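Local coordinates for pyridoxine 4-oxidase (Mesorhizobium loti, PDB 4HA6), which oxidises the 4-hydroxymethyl group of pyridoxine to the aldehyde with FAD as cofactor, using oxygen as electron acceptor, as a member of the GMC oxidoreductase family, at residues Leu30-Glu35 and Arg79-Ser84; Asn298-Arg303 and Glu419-Pro424. One frame throughout, in Å; residues are numbered along the deposited sequence.

Contact 1 of 2, residues Leu30-Glu35 and Arg79-Ser84; sequences LIEAGE and RLIGGS. With FAD (flavin-adenine dinucleotide), chain B.
With CG anti to the backbone N (chi1 166°), Glu32 lays CB and CG beside CD1 of Ile81, and a bend at chi2 (57°) turns its carboxylate onto the FAD ribose. CD1 of Ile81 packs against Glu32 CB at 3.7 Å. The carboxylate takes one ribose hydroxyl on each oxygen: FAD O3B donates to Glu32 OE1 at 2.9 Å and FAD O2B to Glu32 OE2 at 2.6 Å. Such an acidic residue at the end of the second strand, holding the adenosine ribose, is a hallmark of the Rossmann-type FAD fold. Two backbone amides fix the carboxylate: Gly34 N bonds to Glu32 OE2 at 2.7 Å, on the anti side but tilted out of the carboxylate plane, and Gly9 N bonds to OE1. Without this carboxylate, as with an alanine here, both ribose hydroxyls and the amide of Gly34 are likely to lose their acceptor. The backbones also join. Ile81 N donates to Glu35 O at 3.1 Å, and a water links Glu35 N to Arg79 O. Gly34 CA lies 3.7 Å from Leu80 CA, and a side chain at Gly34 would clash with Arg79 O. Leu80 to Gly83 form a type II turn, after which Ser84 N and OG bond the phosphate oxygens O1A and O2A of FAD. Glu32 follows strand 28-31, which lies between strands 4-7 and 210-213 in the parallel sheet, while 79-84 belongs to the loop between strand 74-75 and helix 97-107.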
ATOM      1  N   LEU A  30     -17.801 -12.263   6.270  1.00 10.40           N
ATOM      2  CA  LEU A  30     -16.402 -11.874   6.090  1.00 15.94           C
ATOM      3  C   LEU A  30     -15.494 -13.039   6.475  1.00 16.30           C
ATOM      4  O   LEU A  30     -15.598 -13.563   7.590  1.00 14.22           O
ATOM      5  CB  LEU A  30     -16.080 -10.636   6.944  1.00  9.85           C
ATOM      6  CG  LEU A  30     -14.638 -10.129   6.910  1.00 13.45           C
ATOM      7  CD1 LEU A  30     -14.218  -9.838   5.482  1.00  6.98           C
ATOM      8  CD2 LEU A  30     -14.449  -8.904   7.796  1.00  6.20           C
ATOM      9  N   ILE A  31     -14.621 -13.461   5.558  1.00 10.22           N
ATOM     10  CA  ILE A  31     -13.720 -14.598   5.828  1.00  8.06           C
ATOM     11  C   ILE A  31     -12.264 -14.143   5.886  1.00 10.34           C
ATOM     12  O   ILE A  31     -11.706 -13.708   4.871  1.00 11.78           O
ATOM     13  CB  ILE A  31     -13.866 -15.724   4.773  1.00  9.11           C
ATOM     14  CG1 ILE A  31     -15.334 -16.126   4.615  1.00  7.80           C
ATOM     15  CG2 ILE A  31     -12.998 -16.938   5.132  1.00  9.54           C
ATOM     16  CD1 ILE A  31     -15.561 -17.217   3.579  1.00 13.95           C
ATOM     17  N   GLU A  32     -11.661 -14.238   7.073  1.00  6.53           N
ATOM     18  CA  GLU A  32     -10.292 -13.767   7.297  1.00 12.95           C
ATOM     19  C   GLU A  32      -9.351 -14.905   7.672  1.00 13.05           C
ATOM     20  O   GLU A  32      -9.649 -15.701   8.563  1.00  9.86           O
ATOM     21  CB  GLU A  32     -10.257 -12.682   8.395  1.00  5.38           C
ATOM     22  CG  GLU A  32      -8.860 -12.364   8.933  1.00 12.09           C
ATOM     23  CD  GLU A  32      -7.887 -11.919   7.849  1.00 17.64           C
ATOM     24  OE1 GLU A  32      -8.343 -11.281   6.862  1.00 10.90           O
ATOM     25  OE2 GLU A  32      -6.666 -12.202   7.983  1.00 10.24           O
ATOM     26  N   ALA A  33      -8.206 -14.969   7.003  1.00  9.81           N
ATOM     27  CA  ALA A  33      -7.221 -16.011   7.270  1.00 14.59           C
ATOM     28  C   ALA A  33      -6.611 -15.886   8.679  1.00 15.36           C
ATOM     29  O   ALA A  33      -6.282 -16.888   9.321  1.00 16.76           O
ATOM     30  CB  ALA A  33      -6.123 -15.976   6.203  1.00 12.25           C
ATOM     31  N   GLY A  34      -6.453 -14.660   9.159  1.00 12.68           N
ATOM     32  CA  GLY A  34      -5.790 -14.453  10.436  1.00 17.56           C
ATOM     33  C   GLY A  34      -6.734 -14.476  11.632  1.00 18.04           C
ATOM     34  O   GLY A  34      -7.928 -14.772  11.495  1.00 12.23           O
ATOM     35  N   GLU A  35      -6.190 -14.163  12.806  1.00 23.80           N
ATOM     36  CA  GLU A  35      -6.970 -14.110  14.039  1.00 26.80           C
ATOM     37  C   GLU A  35      -7.323 -12.667  14.364  1.00 31.48           C
ATOM     38  O   GLU A  35      -6.887 -11.744  13.669  1.00 24.83           O
ATOM     39  CB  GLU A  35      -6.167 -14.704  15.198  1.00 26.91           C
ATOM     40  CG  GLU A  35      -5.538 -16.083  14.918  1.00 19.00           C
ATOM     41  CD  GLU A  35      -6.554 -17.212  14.827  1.00 34.22           C
ATOM     42  OE1 GLU A  35      -6.137 -18.377  14.625  1.00 40.66           O
ATOM     43  OE2 GLU A  35      -7.766 -16.947  14.959  1.00 38.40           O
ATOM     44  N   ARG A  79      -1.687 -10.548   8.368  1.00 28.59           N
ATOM     45  CA  ARG A  79      -2.507 -11.771   8.432  1.00 24.60           C
ATOM     46  C   ARG A  79      -3.320 -11.804   9.736  1.00 25.68           C
ATOM     47  O   ARG A  79      -2.980 -12.530  10.679  1.00 25.39           O
ATOM     48  CB  ARG A  79      -1.646 -13.041   8.334  1.00 29.76           C
ATOM     49  CG  ARG A  79      -2.467 -14.341   8.228  1.00 26.77           C
ATOM     50  CD  ARG A  79      -1.781 -15.529   8.921  1.00 35.02           C
ATOM     51  NE  ARG A  79      -0.890 -16.229   8.005  1.00 35.44           N
ATOM     52  CZ  ARG A  79       0.432 -16.296   8.139  1.00 39.45           C
ATOM     53  NH1 ARG A  79       1.033 -15.725   9.178  1.00 42.15           N
ATOM     54  NH2 ARG A  79       1.156 -16.947   7.236  1.00 32.37           N
ATOM     55  N   LEU A  80      -4.391 -11.015   9.771  1.00 23.30           N
ATOM     56  CA  LEU A  80      -5.243 -10.844  10.952  1.00 25.87           C
ATOM     57  C   LEU A  80      -6.309  -9.822  10.581  1.00 30.41           C
ATOM     58  O   LEU A  80      -6.190  -9.144   9.542  1.00 21.92           O
ATOM     59  CB  LEU A  80      -4.447 -10.357  12.180  1.00 23.34           C
ATOM     60  CG  LEU A  80      -3.945  -8.910  12.268  1.00 32.69           C
ATOM     61  CD1 LEU A  80      -3.384  -8.617  13.658  1.00 26.59           C
ATOM     62  CD2 LEU A  80      -2.903  -8.599  11.187  1.00 39.87           C
ATOM     63  N   ILE A  81      -7.349  -9.717  11.408  1.00 21.25           N
ATOM     64  CA  ILE A  81      -8.416  -8.759  11.153  1.00 20.21           C
ATOM     65  C   ILE A  81      -7.798  -7.364  11.080  1.00 24.27           C
ATOM     66  O   ILE A  81      -7.124  -6.922  12.014  1.00 26.24           O
ATOM     67  CB  ILE A  81      -9.532  -8.845  12.223  1.00 27.98           C
ATOM     68  CG1 ILE A  81     -10.422 -10.071  11.968  1.00 34.38           C
ATOM     69  CG2 ILE A  81     -10.381  -7.586  12.225  1.00 21.39           C
ATOM     70  CD1 ILE A  81     -11.301  -9.958  10.715  1.00 17.54           C
ATOM     71  N   GLY A  82      -7.983  -6.693   9.945  1.00 14.50           N
ATOM     72  CA  GLY A  82      -7.363  -5.396   9.733  1.00 16.23           C
ATOM     73  C   GLY A  82      -6.242  -5.455   8.711  1.00 29.84           C
ATOM     74  O   GLY A  82      -5.853  -4.422   8.143  1.00 27.73           O
ATOM     75  N   GLY A  83      -5.718  -6.661   8.479  1.00 29.99           N
ATOM     76  CA  GLY A  83      -4.741  -6.885   7.423  1.00 18.58           C
ATOM     77  C   GLY A  83      -3.448  -6.095   7.552  1.00 30.30           C
ATOM     78  O   GLY A  83      -2.843  -6.066   8.632  1.00 29.74           O
ATOM     79  N   SER A  84      -3.025  -5.466   6.449  1.00 23.92           N
ATOM     80  CA  SER A  84      -1.748  -4.742   6.397  1.00 27.46           C
ATOM     81  C   SER A  84      -1.870  -3.425   7.134  1.00 24.74           C
ATOM     82  O   SER A  84      -0.861  -2.779   7.450  1.00 29.31           O
ATOM     83  CB  SER A  84      -1.302  -4.473   4.951  1.00 16.93           C
ATOM     84  OG  SER A  84      -1.000  -5.669   4.249  1.00 24.74           O
TER
HETATM   85  PA  FAD B 601      -4.601  -6.170   3.023  1.00  5.73           P
HETATM   86  O1A FAD B 601      -4.928  -4.994   3.933  1.00 11.80           O
HETATM   87  O2A FAD B 601      -3.205  -6.728   3.042  1.00 14.87           O
HETATM   88  O5B FAD B 601      -5.658  -7.343   3.377  1.00 10.88           O
HETATM   89  C5B FAD B 601      -5.554  -8.689   2.921  1.00  9.36           C
HETATM   90  C4B FAD B 601      -6.283  -9.521   3.967  1.00  7.48           C
HETATM   91  O4B FAD B 601      -6.817 -10.727   3.411  1.00  9.63           O
HETATM   92  C3B FAD B 601      -5.335  -9.937   5.085  1.00 14.77           C
HETATM   93  O3B FAD B 601      -6.027  -9.691   6.320  1.00  7.86           O
HETATM   94  C2B FAD B 601      -5.101 -11.429   4.862  1.00  9.88           C
HETATM   95  O2B FAD B 601      -4.862 -12.118   6.102  1.00 13.44           O
HETATM   96  C1B FAD B 601      -6.398 -11.867   4.187  1.00  9.52           C
HETATM   97  N9A FAD B 601      -6.269 -13.021   3.248  1.00  6.29           N
HETATM   98  C8A FAD B 601      -5.300 -13.212   2.326  1.00  7.45           C
HETATM   99  N7A FAD B 601      -5.523 -14.363   1.636  1.00  6.62           N
HETATM  100  C5A FAD B 601      -6.657 -14.930   2.109  1.00  8.04           C
HETATM  101  C6A FAD B 601      -7.454 -16.150   1.815  1.00  9.04           C
HETATM  102  N6A FAD B 601      -7.072 -17.026   0.832  1.00  5.51           N
HETATM  103  N1A FAD B 601      -8.582 -16.360   2.553  1.00 12.05           N
HETATM  104  C2A FAD B 601      -8.977 -15.500   3.514  1.00 11.02           C
HETATM  105  N3A FAD B 601      -8.294 -14.374   3.821  1.00 10.89           N
HETATM  106  C4A FAD B 601      -7.146 -14.036   3.168  1.00  7.67           C
HETATM  107  N1  FAD B 601       0.069   2.353   3.169  1.00  3.53           N
HETATM  108  C2  FAD B 601      -0.100   3.669   3.395  1.00  5.81           C
HETATM  109  O2  FAD B 601      -0.897   4.301   2.666  1.00  5.95           O
HETATM  110  N3  FAD B 601       0.574   4.333   4.354  1.00  6.79           N
HETATM  111  C4  FAD B 601       1.451   3.721   5.168  1.00 17.18           C
HETATM  112  O4  FAD B 601       2.083   4.357   6.051  1.00 23.04           O
HETATM  113  C4X FAD B 601       1.691   2.272   4.981  1.00 13.55           C
HETATM  114  N5  FAD B 601       2.566   1.583   5.742  1.00 19.64           N
HETATM  115  C5X FAD B 601       2.752   0.251   5.561  1.00 22.62           C
HETATM  116  C6  FAD B 601       3.650  -0.452   6.360  1.00 21.04           C
HETATM  117  C7  FAD B 601       3.835  -1.820   6.179  1.00 21.08           C
HETATM  118  C7M FAD B 601       4.810  -2.567   7.056  1.00 14.12           C
HETATM  119  C8  FAD B 601       3.066  -2.539   5.126  1.00 18.15           C
HETATM  120  C8M FAD B 601       3.274  -4.017   4.929  1.00 13.74           C
HETATM  121  C9  FAD B 601       2.162  -1.846   4.322  1.00  9.98           C
HETATM  122  C9A FAD B 601       1.990  -0.474   4.506  1.00 12.21           C
HETATM  123  N10 FAD B 601       1.084   0.237   3.698  1.00 10.91           N
HETATM  124  C10 FAD B 601       0.917   1.612   3.913  1.00  8.81           C
HETATM  125  C1' FAD B 601       0.334  -0.456   2.644  1.00 10.97           C
HETATM  126  C2' FAD B 601      -1.126  -0.682   3.005  1.00 10.50           C
HETATM  127  O2' FAD B 601      -1.230  -1.184   4.347  1.00 13.30           O
HETATM  128  C3' FAD B 601      -1.679  -1.699   2.005  1.00  9.79           C
HETATM  129  O3' FAD B 601      -1.387  -1.234   0.677  1.00  5.53           O
HETATM  130  C4' FAD B 601      -3.176  -1.891   2.175  1.00 10.95           C
HETATM  131  O4' FAD B 601      -3.422  -2.295   3.533  1.00 14.26           O
HETATM  132  C5' FAD B 601      -3.723  -2.928   1.187  1.00  6.90           C
HETATM  133  O5' FAD B 601      -4.988  -3.376   1.669  1.00 11.88           O
HETATM  134  P   FAD B 601      -5.740  -4.575   0.921  1.00 12.17           P
HETATM  135  O1P FAD B 601      -7.203  -4.627   1.345  1.00  8.76           O
HETATM  136  O2P FAD B 601      -5.399  -4.542  -0.555  1.00  5.02           O
HETATM  137  O3P FAD B 601      -4.968  -5.858   1.494  1.00  7.05           O
HETATM  138  O   HOH W   1      -3.425 -13.395  13.054  1.00 26.42           O

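Contact 2 of 2, residues Asn298-Arg303 and Glu419-Pro424; sequences NLYAAR and ERELLP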
ATOM      1  N   ASN A 298      20.300   7.603   2.424  1.00  8.82           N
ATOM      2  CA  ASN A 298      21.254   8.708   2.524  1.00  4.42           C
ATOM      3  C   ASN A 298      21.496   8.907   4.037  1.00  8.85           C
ATOM      4  O   ASN A 298      20.812   9.704   4.690  1.00  7.12           O
ATOM      5  CB  ASN A 298      20.645   9.953   1.859  1.00  3.72           C
ATOM      6  CG  ASN A 298      21.641  11.080   1.655  1.00  5.66           C
ATOM      7  OD1 ASN A 298      21.245  12.219   1.373  1.00  5.94           O
ATOM      8  ND2 ASN A 298      22.933  10.775   1.774  1.00  4.29           N
ATOM      9  N   LEU A 299      22.441   8.135   4.583  1.00 11.15           N
ATOM     10  CA  LEU A 299      22.663   7.998   6.026  1.00  6.76           C
ATOM     11  C   LEU A 299      23.618   9.072   6.551  1.00  8.37           C
ATOM     12  O   LEU A 299      24.722   9.228   6.014  1.00  8.39           O
ATOM     13  CB  LEU A 299      23.285   6.622   6.301  1.00  9.63           C
ATOM     14  CG  LEU A 299      23.052   5.843   7.599  1.00 26.16           C
ATOM     15  CD1 LEU A 299      24.384   5.332   8.194  1.00 15.52           C
ATOM     16  CD2 LEU A 299      22.218   6.610   8.620  1.00 12.06           C
ATOM     17  N   TYR A 300      23.207   9.787   7.600  1.00  5.04           N
ATOM     18  CA  TYR A 300      24.025  10.861   8.198  1.00  9.81           C
ATOM     19  C   TYR A 300      24.381  10.603   9.659  1.00 11.90           C
ATOM     20  O   TYR A 300      23.505  10.333  10.490  1.00  9.91           O
ATOM     21  CB  TYR A 300      23.288  12.208   8.116  1.00  6.06           C
ATOM     22  CG  TYR A 300      23.084  12.688   6.706  1.00  9.85           C
ATOM     23  CD1 TYR A 300      24.028  13.505   6.096  1.00  6.38           C
ATOM     24  CD2 TYR A 300      21.959  12.301   5.967  1.00  9.90           C
ATOM     25  CE1 TYR A 300      23.862  13.946   4.782  1.00 10.70           C
ATOM     26  CE2 TYR A 300      21.780  12.738   4.649  1.00  9.22           C
ATOM     27  CZ  TYR A 300      22.740  13.560   4.068  1.00  9.20           C
ATOM     28  OH  TYR A 300      22.588  14.003   2.772  1.00  7.03           O
ATOM     29  N   ALA A 301      25.664  10.712   9.988  1.00 16.94           N
ATOM     30  CA  ALA A 301      26.070  10.701  11.388  1.00 15.02           C
ATOM     31  C   ALA A 301      25.506  11.959  12.040  1.00 17.89           C
ATOM     32  O   ALA A 301      25.580  13.049  11.455  1.00 14.39           O
ATOM     33  CB  ALA A 301      27.598  10.679  11.502  1.00 15.09           C
ATOM     34  N   ALA A 302      24.939  11.827  13.238  1.00  9.69           N
ATOM     35  CA  ALA A 302      24.368  12.996  13.912  1.00 14.61           C
ATOM     36  C   ALA A 302      25.378  13.695  14.819  1.00 19.73           C
ATOM     37  O   ALA A 302      26.200  13.040  15.466  1.00 15.33           O
ATOM     38  CB  ALA A 302      23.115  12.627  14.687  1.00 11.45           C
ATOM     39  N   ARG A 303      25.287  15.024  14.862  1.00 19.99           N
ATOM     40  CA  ARG A 303      26.177  15.881  15.643  1.00 20.82           C
ATOM     41  C   ARG A 303      25.807  15.827  17.126  1.00 27.44           C
ATOM     42  O   ARG A 303      26.576  16.250  17.990  1.00 30.87           O
ATOM     43  CB  ARG A 303      26.068  17.332  15.139  1.00 14.08           C
ATOM     44  CG  ARG A 303      27.237  18.224  15.527  1.00 30.09           C
ATOM     45  CD  ARG A 303      27.051  19.644  15.012  1.00 14.59           C
ATOM     46  NE  ARG A 303      25.815  20.183  15.519  1.00 17.96           N
ATOM     47  CZ  ARG A 303      25.712  20.863  16.653  1.00 24.68           C
ATOM     48  NH1 ARG A 303      26.792  21.132  17.393  1.00 17.66           N
ATOM     49  NH2 ARG A 303      24.524  21.289  17.034  1.00 14.60           N
ATOM     50  N   GLU A 419      26.492  15.716  11.437  1.00 10.38           N
ATOM     51  CA  GLU A 419      27.933  15.715  11.695  1.00 13.48           C
ATOM     52  C   GLU A 419      28.638  15.536  10.344  1.00 14.06           C
ATOM     53  O   GLU A 419      29.514  16.325   9.972  1.00 19.69           O
ATOM     54  CB  GLU A 419      28.312  14.624  12.713  1.00 17.08           C
ATOM     55  CG  GLU A 419      29.774  14.185  12.696  1.00 25.09           C
ATOM     56  CD  GLU A 419      30.708  15.153  13.399  1.00 49.27           C
ATOM     57  OE1 GLU A 419      30.232  16.184  13.931  1.00 47.94           O
ATOM     58  OE2 GLU A 419      31.927  14.872  13.423  1.00 65.06           O
ATOM     59  N   ARG A 420      28.211  14.518   9.600  1.00 12.69           N
ATOM     60  CA  ARG A 420      28.679  14.278   8.235  1.00 13.31           C
ATOM     61  C   ARG A 420      27.862  13.153   7.601  1.00 15.06           C
ATOM     62  O   ARG A 420      27.189  12.387   8.307  1.00  8.45           O
ATOM     63  CB  ARG A 420      30.153  13.875   8.222  1.00 23.54           C
ATOM     64  CG  ARG A 420      30.407  12.533   8.893  1.00 16.15           C
ATOM     65  CD  ARG A 420      31.779  11.975   8.531  1.00 37.38           C
ATOM     66  NE  ARG A 420      31.922  10.578   8.939  1.00 50.91           N
ATOM     67  CZ  ARG A 420      32.159  10.188  10.189  1.00 57.99           C
ATOM     68  NH1 ARG A 420      32.276  11.092  11.155  1.00 55.98           N
ATOM     69  NH2 ARG A 420      32.276   8.896  10.479  1.00 49.82           N
ATOM     70  N   GLU A 421      27.932  13.047   6.274  1.00 12.73           N
ATOM     71  CA  GLU A 421      27.277  11.957   5.557  1.00  9.85           C
ATOM     72  C   GLU A 421      28.081  10.680   5.736  1.00 12.89           C
ATOM     73  O   GLU A 421      29.308  10.687   5.584  1.00 17.89           O
ATOM     74  CB  GLU A 421      27.176  12.282   4.063  1.00  6.58           C
ATOM     75  CG  GLU A 421      26.340  11.303   3.245  1.00 11.49           C
ATOM     76  CD  GLU A 421      26.370  11.612   1.749  1.00 16.03           C
ATOM     77  OE1 GLU A 421      25.476  12.329   1.259  1.00 14.86           O
ATOM     78  OE2 GLU A 421      27.288  11.128   1.058  1.00 24.91           O
ATOM     79  N   LEU A 422      27.400   9.590   6.074  1.00 10.40           N
ATOM     80  CA  LEU A 422      28.036   8.276   6.096  1.00 15.17           C
ATOM     81  C   LEU A 422      27.832   7.556   4.744  1.00 11.87           C
ATOM     82  O   LEU A 422      28.755   6.946   4.213  1.00 21.83           O
ATOM     83  CB  LEU A 422      27.502   7.439   7.268  1.00 15.44           C
ATOM     84  CG  LEU A 422      27.692   8.062   8.665  1.00 14.13           C
ATOM     85  CD1 LEU A 422      26.967   7.279   9.773  1.00 13.42           C
ATOM     86  CD2 LEU A 422      29.173   8.183   9.000  1.00 15.08           C
ATOM     87  N   LEU A 423      26.626   7.644   4.190  1.00  7.81           N
ATOM     88  CA  LEU A 423      26.304   7.000   2.907  1.00 10.13           C
ATOM     89  C   LEU A 423      25.505   7.965   2.000  1.00  7.03           C
ATOM     90  O   LEU A 423      24.613   8.678   2.482  1.00  7.50           O
ATOM     91  CB  LEU A 423      25.501   5.714   3.140  1.00  8.51           C
ATOM     92  CG  LEU A 423      26.033   4.610   4.056  1.00  6.50           C
ATOM     93  CD1 LEU A 423      24.969   3.537   4.288  1.00 14.78           C
ATOM     94  CD2 LEU A 423      27.285   3.964   3.492  1.00  3.42           C
ATOM     95  N   PRO A 424      25.778   7.961   0.679  1.00  9.95           N
ATOM     96  CA  PRO A 424      26.707   7.072  -0.022  1.00  7.08           C
ATOM     97  C   PRO A 424      28.134   7.576  -0.023  1.00 18.69           C
ATOM     98  O   PRO A 424      29.025   6.846  -0.444  1.00 25.23           O
ATOM     99  CB  PRO A 424      26.176   7.080  -1.464  1.00  8.42           C
ATOM    100  CG  PRO A 424      25.595   8.432  -1.636  1.00  4.19           C
ATOM    101  CD  PRO A 424      25.003   8.793  -0.269  1.00 11.88           C
TER
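The Tyr300 ring lies obliquely against Glu421: Tyr300 CD1 is 3.6 Å from Glu421 CA, and the ring plane is turned 64° from the carboxylate. His410 meets the ring edge-to-face. The backbones form an antiparallel beta pair with a classic beta bulge, in which Glu419 and Arg420 both face Ala301. Tyr300 and Glu421 are a non-hydrogen-bonded pair, with both side chains on one face of the sheet. Ala301 and Arg420 are a hydrogen-bonded pair on the other. Glu419 N donates to Ala301 O at 2.8 Å, and Ala301 N bonds to Arg420 O.

The amide of Asn298 stands across the Glu421 carboxylate, their planes 71° apart. Asn298 ND2 bonds to Glu421 OE1 and, at 2.8 Å, to Leu423 O, both nearly in the amide plane. Asn298 ND2 meets Glu421 OE1 at 3.0 Å from above the carboxylate plane, and OE1 also pairs with Arg406. The carboxylate's other oxygen, OE2, accepts from Gly425 N. At the far end of the amide, Tyr300 OH donates to Asn298 OD1 at 2.6 Å from above the carbonyl plane, and Ser405 bonds the same oxygen. The amide is therefore held at both ends, which should fix its rotation.

On the Ala301 side, Leu422 has CG anti to the carbonyl carbon (chi1 -58°), which sets CG beside Ala301 CB; Leu422 CD1 is 3.6 Å from Leu299 CD1. Strand 293-302 also pairs with strand 355-362, and helix 392-409 packs on Asn298 and Pro424. Past the paired residues, Leu299 O accepts from two successive amides: Leu422 N at 2.7 Å and Leu423 N at 3.1 Å, the second on a lone pair in the carbonyl plane.

The two contacts belong to different parts of the chain and do not touch: their centres are 40 Å apart and their nearest atoms about 24 Å. They follow one another in sequence, contact 1 closing before contact 2 opens. Contact 1 is part of the FAD pocket and serves the adenosine and phosphate end of the cofactor. Contact 2 lies in the antiparallel sheet, away from the annotated sites, and the side chain of Asn298 is about 14 Å from the bound pyridoxamine. The flavin and the bound pyridoxamine lie between them, while the adenosine end of FAD is at contact 1. That fits the division of the enzyme into an FAD binding domain and a substrate binding domain.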